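Local coordinates for protein decaprenyl diphosphate synthase (Rhodobacter capsulatus, PDB 3MZV) that probably condenses isopentenyl diphosphate units onto farnesyl diphosphate, with magnesium as cofactor, to make the long all-trans prenyl diphosphate, precursor of the side chain of isoprenoid quinones, at residues 155-160 with 173-178. Sequence-based numbering, arbitrary orientation.
Sequences EVLQLT and LRVIRG
V175 projects from helix 169-194 against L157 and Q158 of helix 138-161, joining two successive helices of the mainly helical trans-prenyl synthase fold as an antiparallel hairpin. The axes of the two short segments come within 8.6 Å and their directions differ by 148°; the backbones come nearest at Q158 and V175, whose CA atoms are 5.7 Å apart. The tight part is a small apolar patch shared out between the two valine methyls. A chi1 of 161° puts CG1 anti to the backbone N and against the aliphatic root of Q158, 3.8 Å from its CB, the two side chains meeting at about a right angle. The same torsion sets CG2 beside the backbone N, facing L157: V175 CG2 lies 3.5 Å from L157 CG, the branch point of the leucine, and also meets CD2. Cutting V175 back to an alanine would remove both methyls, and is likely to open a gap beside L157 CG and cost Q158 CB its contact across the pair.

Toward R174 less surface is buried and the side is partly open. The arginine bends at chi2 and chi3, and also packs on H37 of the second subunit. Past its apolar root, Q158 runs on extended, and its OE1 accepts a hydrogen bond from K179 NZ. I176 turns from the pair toward helix 199-224, where R177 makes a salt bridge to D210. T160 OG1 donates a 2.8 Å hydrogen bond to L157 O. At the patch's arginine end, L157 CD2 stands 3.7 Å from R174 CG.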
loop_
_atom_site.group_PDB
_atom_site.type_symbol
_atom_site.label_atom_id
_atom_site.label_comp_id
_atom_site.label_asym_id
_atom_site.label_seq_id
_atom_site.Cartn_x
_atom_site.Cartn_y
_atom_site.Cartn_z
ATOM N N GLU B 155 -12.909 -2.995 -0.721
ATOM C CA GLU B 155 -12.791 -2.608 -2.115
ATOM C C GLU B 155 -12.787 -3.783 -3.094
ATOM O O GLU B 155 -13.408 -3.725 -4.139
ATOM C CB GLU B 155 -11.562 -1.707 -2.302
ATOM C CG GLU B 155 -11.789 -0.358 -1.558
ATOM C CD GLU B 155 -10.708 0.692 -1.792
ATOM O OE1 GLU B 155 -9.662 0.368 -2.390
ATOM O OE2 GLU B 155 -10.912 1.858 -1.376
ATOM N N VAL B 156 -12.101 -4.887 -2.774
ATOM C CA VAL B 156 -12.211 -6.079 -3.609
ATOM C C VAL B 156 -13.631 -6.683 -3.569
ATOM O O VAL B 156 -14.177 -7.135 -4.610
ATOM C CB VAL B 156 -11.202 -7.141 -3.187
ATOM C CG1 VAL B 156 -11.404 -8.420 -3.988
ATOM C CG2 VAL B 156 -9.805 -6.601 -3.433
ATOM N N LEU B 157 -14.230 -6.722 -2.387
ATOM C CA LEU B 157 -15.629 -7.145 -2.287
ATOM C C LEU B 157 -16.573 -6.273 -3.142
ATOM O O LEU B 157 -17.494 -6.796 -3.791
ATOM C CB LEU B 157 -16.099 -7.152 -0.836
ATOM C CG LEU B 157 -17.503 -7.758 -0.625
ATOM C CD1 LEU B 157 -17.684 -9.157 -1.316
ATOM C CD2 LEU B 157 -17.804 -7.866 0.835
ATOM N N GLN B 158 -16.338 -4.967 -3.155
ATOM C CA GLN B 158 -17.162 -4.050 -3.911
ATOM C C GLN B 158 -17.110 -4.404 -5.402
ATOM O O GLN B 158 -18.133 -4.288 -6.103
ATOM C CB GLN B 158 -16.686 -2.600 -3.698
ATOM C CG GLN B 158 -17.525 -1.562 -4.412
ATOM C CD GLN B 158 -17.145 -0.156 -4.051
ATOM O OE1 GLN B 158 -17.990 0.654 -3.659
ATOM N NE2 GLN B 158 -15.843 0.153 -4.154
ATOM N N LEU B 159 -15.920 -4.803 -5.872
ATOM C CA LEU B 159 -15.734 -5.243 -7.257
ATOM C C LEU B 159 -16.515 -6.504 -7.615
ATOM O O LEU B 159 -17.085 -6.575 -8.685
ATOM C CB LEU B 159 -14.268 -5.514 -7.562
ATOM C CG LEU B 159 -13.405 -4.287 -7.757
ATOM C CD1 LEU B 159 -11.974 -4.738 -7.909
ATOM C CD2 LEU B 159 -13.886 -3.450 -8.968
ATOM N N THR B 160 -16.519 -7.508 -6.745
ATOM C CA THR B 160 -17.250 -8.745 -7.019
ATOM C C THR B 160 -18.749 -8.557 -6.840
ATOM O O THR B 160 -19.560 -9.180 -7.522
ATOM C CB THR B 160 -16.797 -9.861 -6.072
ATOM O OG1 THR B 160 -16.963 -9.425 -4.717
ATOM C CG2 THR B 160 -15.351 -10.202 -6.343
ATOM N N LEU B 173 -23.598 -4.024 3.335
ATOM C CA LEU B 173 -23.148 -3.531 4.640
ATOM C C LEU B 173 -21.669 -3.917 4.884
ATOM O O LEU B 173 -20.900 -3.134 5.386
ATOM C CB LEU B 173 -24.024 -4.065 5.768
ATOM C CG LEU B 173 -23.548 -3.597 7.141
ATOM C CD1 LEU B 173 -23.529 -2.032 7.217
ATOM C CD2 LEU B 173 -24.409 -4.192 8.259
ATOM N N ARG B 174 -21.289 -5.108 4.474
ATOM C CA ARG B 174 -19.903 -5.554 4.568
ATOM C C ARG B 174 -18.979 -4.697 3.706
ATOM O O ARG B 174 -17.885 -4.350 4.137
ATOM C CB ARG B 174 -19.845 -7.023 4.172
ATOM C CG ARG B 174 -18.537 -7.760 4.430
ATOM C CD ARG B 174 -18.865 -9.199 4.932
ATOM N NE ARG B 174 -20.126 -9.737 4.388
ATOM C CZ ARG B 174 -20.890 -10.671 4.975
ATOM N NH1 ARG B 174 -22.012 -11.086 4.377
ATOM N NH2 ARG B 174 -20.552 -11.207 6.145
ATOM N N VAL B 175 -19.416 -4.338 2.503
ATOM C CA VAL B 175 -18.623 -3.518 1.617
ATOM C C VAL B 175 -18.437 -2.151 2.225
ATOM O O VAL B 175 -17.322 -1.612 2.244
ATOM C CB VAL B 175 -19.271 -3.341 0.232
ATOM C CG1 VAL B 175 -18.682 -2.133 -0.500
ATOM C CG2 VAL B 175 -19.182 -4.665 -0.582
ATOM N N ILE B 176 -19.516 -1.540 2.709
ATOM C CA ILE B 176 -19.359 -0.189 3.171
ATOM C C ILE B 176 -18.597 -0.166 4.511
ATOM O O ILE B 176 -17.887 0.791 4.755
ATOM C CB ILE B 176 -20.693 0.613 3.209
ATOM C CG1 ILE B 176 -21.678 0.041 4.225
ATOM C CG2 ILE B 176 -21.288 0.641 1.787
ATOM C CD1 ILE B 176 -23.039 0.897 4.332
ATOM N N ARG B 177 -18.778 -1.193 5.341
ATOM C CA ARG B 177 -18.091 -1.326 6.638
ATOM C C ARG B 177 -16.588 -1.463 6.402
ATOM O O ARG B 177 -15.780 -0.839 7.087
ATOM C CB ARG B 177 -18.658 -2.511 7.454
ATOM C CG ARG B 177 -18.086 -2.702 8.864
ATOM C CD ARG B 177 -19.064 -3.520 9.692
ATOM N NE ARG B 177 -19.898 -2.799 10.642
ATOM C CZ ARG B 177 -21.101 -3.218 11.055
ATOM N NH1 ARG B 177 -21.788 -2.528 11.960
ATOM N NH2 ARG B 177 -21.651 -4.320 10.548
ATOM N N GLY B 178 -16.200 -2.239 5.397
ATOM C CA GLY B 178 -14.790 -2.381 5.054
ATOM C C GLY B 178 -14.190 -1.139 4.416
ATOM O O GLY B 178 -13.181 -0.615 4.887
#